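Local coordinates for leucine aminopeptidase (Legionella pneumophila, PDB 5GNE), which probably acts as a zinc-dependent aminopeptidase of the M28 family, removing residues from the N-terminal ends of peptides, at residues 139-144 with 210-215; 156-161 with 174-179; 184-189 with 366-371; 257-262 with 324-329. All coordinates share one frame; numbering follows the deposited sequence.

Interaction 1. Residues 139-144 with 210-215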
loop_
_atom_site.group_PDB
_atom_site.type_symbol
_atom_site.label_atom_id
_atom_site.label_comp_id
_atom_site.label_asym_id
_atom_site.label_seq_id
_atom_site.Cartn_x
_atom_site.Cartn_y
_atom_site.Cartn_z
ATOM N N GLN A 139 -8.647 -13.425 3.701
ATOM C CA GLN A 139 -9.981 -13.967 3.421
ATOM C C GLN A 139 -11.067 -13.102 4.019
ATOM O O GLN A 139 -12.098 -12.864 3.395
ATOM C CB GLN A 139 -10.115 -15.405 3.923
ATOM C CG GLN A 139 -9.174 -16.336 3.211
ATOM C CD GLN A 139 -9.114 -17.700 3.827
ATOM O OE1 GLN A 139 -9.174 -17.852 5.046
ATOM N NE2 GLN A 139 -8.991 -18.716 2.983
ATOM N N TRP A 140 -10.836 -12.659 5.244
ATOM C CA TRP A 140 -11.733 -11.727 5.912
ATOM C C TRP A 140 -12.025 -10.487 5.050
ATOM O O TRP A 140 -13.178 -10.116 4.821
ATOM C CB TRP A 140 -11.145 -11.333 7.265
ATOM C CG TRP A 140 -12.051 -10.481 8.067
ATOM C CD1 TRP A 140 -13.104 -10.899 8.835
ATOM C CD2 TRP A 140 -11.989 -9.059 8.209
ATOM N NE1 TRP A 140 -13.700 -9.826 9.439
ATOM C CE2 TRP A 140 -13.045 -8.682 9.068
ATOM C CE3 TRP A 140 -11.146 -8.066 7.691
ATOM C CZ2 TRP A 140 -13.282 -7.354 9.428
ATOM C CZ3 TRP A 140 -11.387 -6.741 8.042
ATOM C CH2 TRP A 140 -12.449 -6.398 8.900
ATOM N N PHE A 141 -10.961 -9.851 4.582
ATOM C CA PHE A 141 -11.077 -8.641 3.798
ATOM C C PHE A 141 -11.957 -8.855 2.583
ATOM O O PHE A 141 -12.862 -8.060 2.319
ATOM C CB PHE A 141 -9.683 -8.170 3.359
ATOM C CG PHE A 141 -9.693 -6.951 2.487
ATOM C CD1 PHE A 141 -9.773 -7.073 1.105
ATOM C CD2 PHE A 141 -9.589 -5.689 3.048
ATOM C CE1 PHE A 141 -9.780 -5.960 0.288
ATOM C CE2 PHE A 141 -9.576 -4.558 2.255
ATOM C CZ PHE A 141 -9.676 -4.691 0.859
ATOM N N LYS A 142 -11.720 -9.961 1.877
ATOM C CA LYS A 142 -12.461 -10.272 0.653
ATOM C C LYS A 142 -13.938 -10.371 0.979
ATOM O O LYS A 142 -14.796 -9.828 0.283
ATOM C CB LYS A 142 -11.966 -11.574 0.012
ATOM C CG LYS A 142 -12.480 -11.757 -1.422
ATOM C CD LYS A 142 -12.332 -13.178 -1.955
ATOM C CE LYS A 142 -12.881 -13.278 -3.374
ATOM N NZ LYS A 142 -14.379 -13.321 -3.393
ATOM N N GLN A 143 -14.222 -11.094 2.041
ATOM C CA GLN A 143 -15.592 -11.325 2.452
ATOM C C GLN A 143 -16.265 -10.036 2.930
ATOM O O GLN A 143 -17.463 -9.850 2.706
ATOM C CB GLN A 143 -15.614 -12.414 3.516
ATOM C CG GLN A 143 -16.796 -12.396 4.423
ATOM C CD GLN A 143 -16.578 -13.326 5.581
ATOM O OE1 GLN A 143 -16.493 -14.541 5.402
ATOM N NE2 GLN A 143 -16.430 -12.763 6.776
ATOM N N GLN A 144 -15.506 -9.140 3.570
ATOM C CA GLN A 144 -16.052 -7.823 3.949
ATOM C C GLN A 144 -16.510 -7.048 2.713
ATOM O O GLN A 144 -17.513 -6.341 2.741
ATOM C CB GLN A 144 -15.034 -6.977 4.712
ATOM C CG GLN A 144 -14.588 -7.538 6.032
ATOM C CD GLN A 144 -15.723 -7.673 7.021
ATOM O OE1 GLN A 144 -16.109 -8.785 7.369
ATOM N NE2 GLN A 144 -16.269 -6.545 7.472
ATOM N N SER A 210 -8.302 -0.294 7.236
ATOM C CA SER A 210 -9.586 0.168 7.753
ATOM C C SER A 210 -10.085 1.381 6.965
ATOM O O SER A 210 -11.274 1.506 6.665
ATOM C CB SER A 210 -9.485 0.490 9.255
ATOM O OG SER A 210 -8.780 1.704 9.479
ATOM N N VAL A 211 -9.175 2.298 6.674
ATOM C CA VAL A 211 -9.544 3.508 5.956
ATOM C C VAL A 211 -10.148 3.212 4.592
ATOM O O VAL A 211 -11.166 3.793 4.218
ATOM C CB VAL A 211 -8.337 4.440 5.820
ATOM C CG1 VAL A 211 -8.587 5.547 4.778
ATOM C CG2 VAL A 211 -8.010 5.032 7.211
ATOM N N GLU A 212 -9.549 2.290 3.855
ATOM C CA GLU A 212 -10.047 1.999 2.516
ATOM C C GLU A 212 -11.310 1.174 2.584
ATOM O O GLU A 212 -12.157 1.277 1.679
ATOM C CB GLU A 212 -8.971 1.325 1.643
ATOM C CG GLU A 212 -8.622 -0.107 1.973
ATOM C CD GLU A 212 -7.683 -0.728 0.930
ATOM O OE1 GLU A 212 -7.572 -0.202 -0.204
ATOM O OE2 GLU A 212 -7.018 -1.727 1.263
ATOM N N LEU A 213 -11.452 0.359 3.627
ATOM C CA LEU A 213 -12.694 -0.403 3.795
ATOM C C LEU A 213 -13.857 0.541 4.015
ATOM O O LEU A 213 -14.900 0.386 3.386
ATOM C CB LEU A 213 -12.599 -1.388 4.955
ATOM C CG LEU A 213 -12.333 -2.816 4.472
ATOM C CD1 LEU A 213 -12.113 -3.734 5.646
ATOM C CD2 LEU A 213 -13.480 -3.337 3.587
ATOM N N GLU A 214 -13.661 1.559 4.849
ATOM C CA GLU A 214 -14.685 2.595 5.017
ATOM C C GLU A 214 -14.962 3.371 3.716
ATOM O O GLU A 214 -16.116 3.719 3.409
ATOM C CB GLU A 214 -14.304 3.558 6.145
ATOM C CG GLU A 214 -15.360 4.627 6.464
ATOM C CD GLU A 214 -16.758 4.072 6.769
ATOM O OE1 GLU A 214 -16.893 2.861 7.063
ATOM O OE2 GLU A 214 -17.729 4.862 6.735
ATOM N N MET A 215 -13.905 3.693 2.985
ATOM C CA MET A 215 -14.068 4.345 1.682
ATOM C C MET A 215 -14.977 3.523 0.772
ATOM O O MET A 215 -15.949 4.041 0.204
ATOM C CB MET A 215 -12.717 4.547 1.036
ATOM C CG MET A 215 -11.965 5.738 1.623
ATOM S SD MET A 215 -10.245 5.604 1.126
ATOM C CE MET A 215 -10.456 5.798 -0.643
#
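Gln-144 N donates to Trp-140 O at 2.8 Å, a helical bond setting the two one turn apart on the flank of helix 132-151 that meets Leu-213. The partner, helix 202-221, runs almost parallel to it, at 18°. The pair belongs to the layer of helices on one face of the mixed sheet in the alpha/beta fold of M28 peptidases. With the axes 11.7 Å apart and no hydrogen bond across, side chains span the gap. Leu-213 points at the other helix and spreads its branches: CD1 reaches Trp-140 CZ3 at 3.9 Å, while CD2 lies 4.1 Å from Gln-144 CB. Phe-141 and Leu-213 reach past one another from their two helices, bringing Phe-141 CE2 to within 3.9 Å of Leu-213 CG. Glu-212 OE2 lies against Phe-141 CE2 and CZ, the side chains at about a right angle and their planes 47° apart. Phe-141 also touches Val-173 and Thr-175 of strand 170-177, and the side chain of Glu-212, about 8 Å from that of the zinc ligand His-191, touches strand 185-191. Gln-144 CG, set anti to the carbonyl carbon (chi1 -63°), lies 3.4 Å above the plane of the Trp-140 indole, over its centre.

Interaction 2. Residues 156-161 with 174-179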
loop_
_atom_site.group_PDB
_atom_site.type_symbol
_atom_site.label_atom_id
_atom_site.label_comp_id
_atom_site.label_asym_id
_atom_site.label_seq_id
_atom_site.Cartn_x
_atom_site.Cartn_y
_atom_site.Cartn_z
ATOM N N ASP A 156 -22.334 -4.797 -9.665
ATOM C CA ASP A 156 -21.463 -4.000 -10.500
ATOM C C ASP A 156 -19.977 -4.211 -10.127
ATOM O O ASP A 156 -19.120 -3.382 -10.425
ATOM C CB ASP A 156 -21.889 -2.545 -10.304
ATOM C CG ASP A 156 -21.300 -1.625 -11.306
ATOM O OD1 ASP A 156 -20.780 -2.119 -12.325
ATOM O OD2 ASP A 156 -21.333 -0.402 -11.057
ATOM N N VAL A 157 -19.687 -5.343 -9.488
ATOM C CA VAL A 157 -18.471 -5.523 -8.713
ATOM C C VAL A 157 -17.694 -6.780 -9.081
ATOM O O VAL A 157 -18.147 -7.604 -9.873
ATOM C CB VAL A 157 -18.775 -5.602 -7.206
ATOM C CG1 VAL A 157 -19.427 -4.336 -6.741
ATOM C CG2 VAL A 157 -19.683 -6.797 -6.916
ATOM N N GLU A 158 -16.492 -6.888 -8.524
ATOM C CA GLU A 158 -15.680 -8.082 -8.672
ATOM C C GLU A 158 -14.729 -8.177 -7.480
ATOM O O GLU A 158 -14.367 -7.143 -6.887
ATOM C CB GLU A 158 -14.926 -8.006 -9.985
ATOM C CG GLU A 158 -14.659 -9.310 -10.673
ATOM C CD GLU A 158 -13.939 -9.084 -11.993
ATOM O OE1 GLU A 158 -13.950 -7.926 -12.485
ATOM O OE2 GLU A 158 -13.393 -10.060 -12.553
ATOM N N SER A 159 -14.386 -9.396 -7.068
ATOM C CA SER A 159 -13.323 -9.594 -6.071
ATOM C C SER A 159 -12.590 -10.903 -6.331
ATOM O O SER A 159 -13.212 -11.923 -6.581
ATOM C CB SER A 159 -13.874 -9.556 -4.641
ATOM O OG SER A 159 -14.647 -10.706 -4.349
ATOM N N TYR A 160 -11.262 -10.870 -6.290
ATOM C CA TYR A 160 -10.470 -12.084 -6.470
ATOM C C TYR A 160 -9.164 -12.068 -5.718
ATOM O O TYR A 160 -8.619 -11.009 -5.423
ATOM C CB TYR A 160 -10.194 -12.329 -7.943
ATOM C CG TYR A 160 -9.701 -11.127 -8.697
ATOM C CD1 TYR A 160 -10.593 -10.158 -9.154
ATOM C CD2 TYR A 160 -8.353 -10.957 -8.980
ATOM C CE1 TYR A 160 -10.146 -9.052 -9.870
ATOM C CE2 TYR A 160 -7.903 -9.863 -9.697
ATOM C CZ TYR A 160 -8.797 -8.914 -10.144
ATOM O OH TYR A 160 -8.353 -7.821 -10.862
ATOM N N PHE A 161 -8.668 -13.254 -5.397
ATOM C CA PHE A 161 -7.326 -13.404 -4.876
ATOM C C PHE A 161 -6.308 -13.298 -5.981
ATOM O O PHE A 161 -6.549 -13.744 -7.093
ATOM C CB PHE A 161 -7.179 -14.729 -4.158
ATOM C CG PHE A 161 -8.058 -14.842 -2.972
ATOM C CD1 PHE A 161 -7.817 -14.065 -1.853
ATOM C CD2 PHE A 161 -9.155 -15.698 -2.979
ATOM C CE1 PHE A 161 -8.641 -14.147 -0.742
ATOM C CE2 PHE A 161 -9.993 -15.787 -1.867
ATOM C CZ PHE A 161 -9.734 -15.012 -0.745
ATOM N N VAL A 174 -7.899 -8.250 -4.533
ATOM C CA VAL A 174 -8.264 -7.161 -5.421
ATOM C C VAL A 174 -9.790 -7.101 -5.484
ATOM O O VAL A 174 -10.437 -8.113 -5.746
ATOM C CB VAL A 174 -7.681 -7.385 -6.839
ATOM C CG1 VAL A 174 -8.101 -6.275 -7.823
ATOM C CG2 VAL A 174 -6.175 -7.490 -6.776
ATOM N N THR A 175 -10.364 -5.926 -5.221
ATOM C CA THR A 175 -11.803 -5.711 -5.369
ATOM C C THR A 175 -12.018 -4.478 -6.229
ATOM O O THR A 175 -11.118 -3.639 -6.341
ATOM C CB THR A 175 -12.505 -5.496 -4.052
ATOM O OG1 THR A 175 -12.206 -4.176 -3.575
ATOM C CG2 THR A 175 -12.076 -6.553 -3.040
ATOM N N VAL A 176 -13.174 -4.403 -6.885
ATOM C CA VAL A 176 -13.473 -3.275 -7.750
ATOM C C VAL A 176 -14.942 -2.945 -7.716
ATOM O O VAL A 176 -15.788 -3.828 -7.779
ATOM C CB VAL A 176 -13.051 -3.528 -9.240
ATOM C CG1 VAL A 176 -13.664 -4.798 -9.790
ATOM C CG2 VAL A 176 -13.433 -2.335 -10.116
ATOM N N ILE A 177 -15.246 -1.658 -7.628
ATOM C CA ILE A 177 -16.618 -1.215 -7.763
ATOM C C ILE A 177 -16.780 -0.503 -9.113
ATOM O O ILE A 177 -16.032 0.438 -9.450
ATOM C CB ILE A 177 -17.024 -0.291 -6.617
ATOM C CG1 ILE A 177 -16.763 -0.958 -5.269
ATOM C CG2 ILE A 177 -18.496 0.045 -6.716
ATOM C CD1 ILE A 177 -17.013 -0.039 -4.132
ATOM N N GLY A 178 -17.759 -0.963 -9.883
ATOM C CA GLY A 178 -18.011 -0.432 -11.201
ATOM C C GLY A 178 -17.142 -1.117 -12.241
ATOM O O GLY A 178 -16.444 -0.447 -12.993
ATOM N N LYS A 179 -17.190 -2.454 -12.279
ATOM C CA LYS A 179 -16.383 -3.267 -13.205
ATOM C C LYS A 179 -16.655 -2.903 -14.665
ATOM O O LYS A 179 -15.815 -3.115 -15.529
ATOM C CB LYS A 179 -16.603 -4.765 -12.978
ATOM C CG LYS A 179 -18.000 -5.254 -13.288
ATOM C CD LYS A 179 -18.036 -6.771 -13.281
ATOM C CE LYS A 179 -19.262 -7.310 -13.998
ATOM N NZ LYS A 179 -19.278 -8.788 -13.926
#
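Strands 157-161 and 174-177 run antiparallel (176°), with Glu-158 facing Val-176 and Tyr-160 facing Val-174 in hydrogen-bonded pairs, each with a bond in both directions, and Val-157 facing Ile-177 and Ser-159 facing Thr-175 in non-hydrogen-bonded pairs. At the end of the pairing, Asp-156 O takes two donors from opposite faces of its carbonyl plane: Lys-179 N at 2.8 Å, nearly straight, and Gly-178 N, more bent. The carboxylate of Asp-156 lies against Gly-178, its OD2 3.3 Å from Gly-178 CA, and OD2 also forms a salt bridge with Arg-154. Tyr-160 and Val-174 leave the sheet together. With Tyr-160 CG between its backbone N and carbonyl carbon (chi1 48°), the ring turns across toward strand 174-177, and Val-174 CB makes a CH-pi contact over one face, 4.0 Å from the centroid; Tyr-160 OH comes 3.4 Å from Val-174 CG1. On that surface Glu-158 CB packs 3.5 Å from Val-176 CG1, and the aliphatic part of Lys-179 crosses the chain to bring CD to 3.5 Å from Val-157 O. On the other surface Ser-159 CB meets Thr-175 CG2 at 3.8 Å, and helices 132-151 and 202-221 cover Val-157 and Ile-177. This is a beta hairpin at the margin of the mixed sheet: 157-164 is an outermost strand, and 170-177 joins it to strand 230-235.

Interaction 3. Residues 184-189 with 366-371. With SO4 (sulfate ion), chain E.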
loop_
_atom_site.group_PDB
_atom_site.type_symbol
_atom_site.label_atom_id
_atom_site.label_comp_id
_atom_site.label_asym_id
_atom_site.label_seq_id
_atom_site.Cartn_x
_atom_site.Cartn_y
_atom_site.Cartn_z
ATOM N N GLU A 184 -9.952 4.714 -17.475
ATOM C CA GLU A 184 -8.854 4.260 -16.660
ATOM C C GLU A 184 -9.321 4.238 -15.226
ATOM O O GLU A 184 -10.078 5.093 -14.773
ATOM C CB GLU A 184 -7.639 5.168 -16.806
ATOM C CG GLU A 184 -7.100 5.319 -18.216
ATOM C CD GLU A 184 -6.014 6.370 -18.290
ATOM O OE1 GLU A 184 -4.829 5.989 -18.390
ATOM O OE2 GLU A 184 -6.344 7.577 -18.245
ATOM N N ALA A 185 -8.891 3.214 -14.523
ATOM C CA ALA A 185 -9.377 2.964 -13.193
ATOM C C ALA A 185 -8.651 3.822 -12.146
ATOM O O ALA A 185 -7.596 4.417 -12.399
ATOM C CB ALA A 185 -9.246 1.488 -12.866
ATOM N N ILE A 186 -9.236 3.861 -10.958
ATOM C CA ILE A 186 -8.588 4.445 -9.815
ATOM C C ILE A 186 -8.289 3.296 -8.894
ATOM O O ILE A 186 -9.087 2.391 -8.783
ATOM C CB ILE A 186 -9.453 5.502 -9.150
ATOM C CG1 ILE A 186 -9.648 6.654 -10.123
ATOM C CG2 ILE A 186 -8.784 6.060 -7.906
ATOM C CD1 ILE A 186 -10.803 7.499 -9.722
ATOM N N VAL A 187 -7.096 3.295 -8.308
ATOM C CA VAL A 187 -6.699 2.245 -7.390
ATOM C C VAL A 187 -6.405 2.811 -5.994
ATOM O O VAL A 187 -5.642 3.788 -5.836
ATOM C CB VAL A 187 -5.468 1.476 -7.910
ATOM C CG1 VAL A 187 -4.991 0.474 -6.881
ATOM C CG2 VAL A 187 -5.786 0.779 -9.221
ATOM N N ILE A 188 -7.004 2.180 -5.000
ATOM C CA ILE A 188 -6.700 2.396 -3.600
ATOM C C ILE A 188 -6.099 1.106 -3.041
ATOM O O ILE A 188 -6.665 0.014 -3.238
ATOM C CB ILE A 188 -7.972 2.717 -2.754
ATOM C CG1 ILE A 188 -8.929 3.642 -3.505
ATOM C CG2 ILE A 188 -7.575 3.259 -1.386
ATOM C CD1 ILE A 188 -8.331 4.997 -3.799
ATOM N N GLY A 189 -5.011 1.200 -2.303
ATOM C CA GLY A 189 -4.387 0.002 -1.777
ATOM C C GLY A 189 -3.826 0.205 -0.388
ATOM O O GLY A 189 -3.505 1.324 0.012
ATOM N N LEU A 366 -11.858 9.804 -0.066
ATOM C CA LEU A 366 -13.151 9.979 -0.727
ATOM C C LEU A 366 -13.150 11.181 -1.674
ATOM O O LEU A 366 -13.714 11.107 -2.757
ATOM C CB LEU A 366 -14.255 10.095 0.314
ATOM C CG LEU A 366 -14.596 8.756 0.988
ATOM C CD1 LEU A 366 -15.543 8.887 2.184
ATOM C CD2 LEU A 366 -15.182 7.795 -0.011
ATOM N N ALA A 367 -12.523 12.290 -1.280
ATOM C CA ALA A 367 -12.342 13.431 -2.193
ATOM C C ALA A 367 -11.542 12.998 -3.443
ATOM O O ALA A 367 -11.874 13.342 -4.598
ATOM C CB ALA A 367 -11.655 14.566 -1.484
ATOM N N PHE A 368 -10.479 12.242 -3.191
ATOM C CA PHE A 368 -9.685 11.634 -4.245
ATOM C C PHE A 368 -10.566 10.844 -5.213
ATOM O O PHE A 368 -10.553 11.074 -6.417
ATOM C CB PHE A 368 -8.626 10.752 -3.597
ATOM C CG PHE A 368 -7.583 10.238 -4.536
ATOM C CD1 PHE A 368 -6.522 11.040 -4.934
ATOM C CD2 PHE A 368 -7.612 8.910 -4.946
ATOM C CE1 PHE A 368 -5.531 10.528 -5.782
ATOM C CE2 PHE A 368 -6.642 8.398 -5.782
ATOM C CZ PHE A 368 -5.594 9.206 -6.196
ATOM N N ILE A 369 -11.361 9.935 -4.664
ATOM C CA ILE A 369 -12.254 9.117 -5.464
ATOM C C ILE A 369 -13.312 9.946 -6.209
ATOM O O ILE A 369 -13.600 9.693 -7.369
ATOM C CB ILE A 369 -12.945 8.067 -4.599
ATOM C CG1 ILE A 369 -11.960 6.970 -4.201
ATOM C CG2 ILE A 369 -14.078 7.412 -5.346
ATOM C CD1 ILE A 369 -12.590 5.974 -3.284
ATOM N N VAL A 370 -13.879 10.959 -5.568
ATOM C CA VAL A 370 -14.920 11.740 -6.237
ATOM C C VAL A 370 -14.321 12.609 -7.335
ATOM O O VAL A 370 -14.814 12.633 -8.466
ATOM C CB VAL A 370 -15.709 12.635 -5.246
ATOM C CG1 VAL A 370 -16.589 13.623 -5.991
ATOM C CG2 VAL A 370 -16.559 11.779 -4.331
ATOM N N GLU A 371 -13.280 13.361 -7.020
ATOM C CA GLU A 371 -12.802 14.301 -8.011
ATOM C C GLU A 371 -12.127 13.614 -9.208
ATOM O O GLU A 371 -12.199 14.127 -10.333
ATOM C CB GLU A 371 -11.900 15.334 -7.369
ATOM C CG GLU A 371 -12.646 16.136 -6.296
ATOM C CD GLU A 371 -13.639 17.135 -6.872
ATOM O OE1 GLU A 371 -13.784 17.202 -8.103
ATOM O OE2 GLU A 371 -14.269 17.884 -6.099
HETATM S S SO4 E . -10.096 8.262 -19.556
HETATM O O1 SO4 E . -11.503 8.612 -19.757
HETATM O O2 SO4 E . -9.408 9.303 -18.786
HETATM O O3 SO4 E . -10.006 6.986 -18.857
HETATM O O4 SO4 E . -9.460 8.117 -20.864
#
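Ile-186 and Phe-368 reach past each other from opposite sides, strand to helix, so that Ile-186 CG2 meets Phe-368 CE2 at 3.8 Å. Ile-188 passes the ring in the same antiparallel sense one position further along the strand face, its CD1 4.1 Å from Phe-368 CD2. With CG anti to the backbone N (chi1 -170°), the aromatic ring is sent toward the strand, where the two isoleucine methyls flank its CD2-CE2 bond from opposite sides of the ring plane, both obliquely. Against Ile-369 the relation changes: the side chains of Ile-188 and Ile-369 cross at about a right angle, and the CD1 methyl of Ile-188 lies 4.2 Å from Ile-369 CG1. The contact packs helix 355-373 on strand 185-191, an inner strand of the mixed sheet in the M28 alpha/beta fold, with axes 9.9 Å apart and nearly antiparallel. Met-215 of helix 202-221 touches both Ile-188 and Ile-369. All four residues in contact are buried, and no hydrogen bond crosses between helix and strand. At the start of the strand segment, Glu-184 N binds O3 of a sulfate, probably from the crystallisation liquor, at 2.7 Å with an N-H...O angle of 159°; Arg-228 NH2 holds the same anion.

Interaction 4. Residues 257-262 with 324-329. With SO4 (sulfate ion), chain E.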
loop_
_atom_site.group_PDB
_atom_site.type_symbol
_atom_site.label_atom_id
_atom_site.label_comp_id
_atom_site.label_asym_id
_atom_site.label_seq_id
_atom_site.Cartn_x
_atom_site.Cartn_y
_atom_site.Cartn_z
ATOM N N ILE A 257 -5.438 -3.891 -17.631
ATOM C CA ILE A 257 -6.301 -2.903 -16.994
ATOM C C ILE A 257 -5.676 -1.507 -16.984
ATOM O O ILE A 257 -4.599 -1.307 -16.412
ATOM C CB ILE A 257 -6.639 -3.307 -15.561
ATOM C CG1 ILE A 257 -7.390 -4.643 -15.552
ATOM C CG2 ILE A 257 -7.500 -2.247 -14.900
ATOM C CD1 ILE A 257 -7.387 -5.329 -14.198
ATOM N N PRO A 258 -6.334 -0.534 -17.638
ATOM C CA PRO A 258 -5.724 0.812 -17.610
ATOM C C PRO A 258 -6.000 1.530 -16.293
ATOM O O PRO A 258 -7.130 1.523 -15.822
ATOM C CB PRO A 258 -6.390 1.539 -18.784
ATOM C CG PRO A 258 -7.704 0.791 -18.995
ATOM C CD PRO A 258 -7.479 -0.634 -18.562
ATOM N N VAL A 259 -4.987 2.211 -15.769
ATOM C CA VAL A 259 -5.043 2.830 -14.456
ATOM C C VAL A 259 -4.472 4.249 -14.443
ATOM O O VAL A 259 -3.284 4.470 -14.700
ATOM C CB VAL A 259 -4.271 2.002 -13.422
ATOM C CG1 VAL A 259 -4.081 2.811 -12.141
ATOM C CG2 VAL A 259 -4.982 0.693 -13.155
ATOM N N LYS A 260 -5.329 5.194 -14.079
ATOM C CA LYS A 260 -5.016 6.617 -14.119
ATOM C C LYS A 260 -4.347 7.123 -12.848
ATOM O O LYS A 260 -3.678 8.141 -12.867
ATOM C CB LYS A 260 -6.348 7.370 -14.335
ATOM C CG LYS A 260 -6.282 8.896 -14.468
ATOM C CD LYS A 260 -7.696 9.484 -14.410
ATOM C CE LYS A 260 -7.757 10.854 -15.054
ATOM N NZ LYS A 260 -7.883 10.786 -16.523
ATOM N N ALA A 261 -4.547 6.423 -11.735
ATOM C CA ALA A 261 -4.135 6.937 -10.429
ATOM C C ALA A 261 -4.171 5.893 -9.345
ATOM O O ALA A 261 -5.110 5.102 -9.260
ATOM C CB ALA A 261 -5.017 8.100 -10.002
ATOM N N VAL A 262 -3.160 5.948 -8.490
ATOM C CA VAL A 262 -2.989 5.007 -7.404
ATOM C C VAL A 262 -2.686 5.752 -6.091
ATOM O O VAL A 262 -1.787 6.610 -6.023
ATOM C CB VAL A 262 -1.853 3.992 -7.724
ATOM C CG1 VAL A 262 -1.696 2.980 -6.570
ATOM C CG2 VAL A 262 -2.135 3.259 -9.035
ATOM N N GLU A 324 6.388 0.553 -12.694
ATOM C CA GLU A 324 5.769 0.049 -13.916
ATOM C C GLU A 324 5.039 1.129 -14.685
ATOM O O GLU A 324 4.186 0.834 -15.530
ATOM C CB GLU A 324 4.796 -1.096 -13.597
ATOM C CG GLU A 324 5.468 -2.344 -13.079
ATOM C CD GLU A 324 6.264 -3.104 -14.151
ATOM O OE1 GLU A 324 6.452 -2.589 -15.269
ATOM O OE2 GLU A 324 6.688 -4.245 -13.871
ATOM N N GLY A 325 5.382 2.384 -14.402
ATOM C CA GLY A 325 4.826 3.512 -15.133
ATOM C C GLY A 325 3.465 4.010 -14.678
ATOM O O GLY A 325 2.852 4.809 -15.363
ATOM N N PHE A 326 2.979 3.557 -13.529
ATOM C CA PHE A 326 1.712 4.073 -13.032
ATOM C C PHE A 326 1.873 5.260 -12.112
ATOM O O PHE A 326 2.844 5.334 -11.373
ATOM C CB PHE A 326 0.951 2.991 -12.304
ATOM C CG PHE A 326 0.622 1.807 -13.159
ATOM C CD1 PHE A 326 -0.493 1.809 -13.961
ATOM C CD2 PHE A 326 1.401 0.679 -13.109
ATOM C CE1 PHE A 326 -0.819 0.705 -14.705
ATOM C CE2 PHE A 326 1.082 -0.434 -13.851
ATOM C CZ PHE A 326 -0.033 -0.420 -14.660
ATOM N N LYS A 327 0.929 6.198 -12.177
ATOM C CA LYS A 327 0.951 7.389 -11.324
ATOM C C LYS A 327 0.462 7.096 -9.919
ATOM O O LYS A 327 -0.561 6.476 -9.701
ATOM C CB LYS A 327 0.132 8.509 -11.946
ATOM C CG LYS A 327 0.781 9.072 -13.210
ATOM C CD LYS A 327 -0.106 10.112 -13.858
ATOM C CE LYS A 327 0.562 10.782 -15.029
ATOM N NZ LYS A 327 -0.197 12.003 -15.387
ATOM N N THR A 328 1.181 7.631 -8.962
ATOM C CA THR A 328 1.128 7.185 -7.599
ATOM C C THR A 328 1.131 8.346 -6.630
ATOM O O THR A 328 1.833 9.316 -6.834
ATOM C CB THR A 328 2.331 6.254 -7.368
ATOM O OG1 THR A 328 1.929 4.891 -7.579
ATOM C CG2 THR A 328 2.926 6.397 -6.022
ATOM N N THR A 329 0.318 8.260 -5.586
ATOM C CA THR A 329 0.415 9.209 -4.478
ATOM C C THR A 329 0.317 8.476 -3.134
ATOM O O THR A 329 -0.361 7.449 -3.027
ATOM C CB THR A 329 -0.672 10.297 -4.563
ATOM O OG1 THR A 329 -0.485 11.225 -3.489
ATOM C CG2 THR A 329 -2.057 9.705 -4.430
HETATM S S SO4 E . -10.096 8.262 -19.556
HETATM O O1 SO4 E . -11.503 8.612 -19.757
HETATM O O2 SO4 E . -9.408 9.303 -18.786
HETATM O O3 SO4 E . -10.006 6.986 -18.857
HETATM O O4 SO4 E . -9.460 8.117 -20.864
#
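Val-262 and Thr-328 pair as neighbours in a parallel arrangement, and backbone hydrogen bonds on both sides of Val-262 join the two strands. Val-262 O receives Thr-329 N at 2.7 Å, and Thr-328 CA adds a CA-H...O contact at 3.4 Å to the same oxygen. The second bond, Val-262 N to Lys-327 O, is weak because it is strongly bent (125°). Carbon groups also pack against these carbonyl oxygens: the methine Val-262 CB rests 3.4 Å from Lys-327 O, and the methyl Thr-329 CG2 comes within 3.5 Å of Val-262 O; the hydroxyl of Thr-329 bonds instead to Thr-294. Apolar packing follows where the chain turns at Lys-260. Val-259 and Phe-326 cross at about a right angle, with Val-259 CB 3.8 Å from Phe-326 CD1, while Val-259 O lies at the ring edge, in its plane. As for charge, Lys-260 extends to a bend at chi4 (82°) and makes a weak hydrogen bond from NZ to sulfate O2 at 3.1 Å. Strand 328-332 here joins strand 259-264 within the mixed sheet. Helix 318-323, ended by a Schellman motif with Gly-325 as its C' residue, covers Val-262 and Thr-328, whereas Ala-261 and Thr-329 touch Phe-368 of helix 355-373.

How the interactions relate
Interactions 2, 3 and 4 reach the same mixed sheet, and interaction 1 lies in the helical layer over it. Lys-142 NZ of interaction 1 probably hydrogen-bonds Ser-159 OG of interaction 2 at 2.8 Å. Interaction 1 also meets interaction 3 where Met-215 CE lies 3.4 Å from Ile-369 CD1. Interactions 3 and 4 share a strand boundary, with Val-187 N 2.8 Å from Ala-261 O, and both touch one sulfate, through Glu-184 N and, weakly, Lys-260 NZ, with Arg-228 also bonding it. The metal site is further off: the side chain of Glu-212 is about 12 Å from a bound zinc ion, and those of Ile-188 and Thr-328 about 14 Å. Strand 185-191 ends at the zinc ligand His-191.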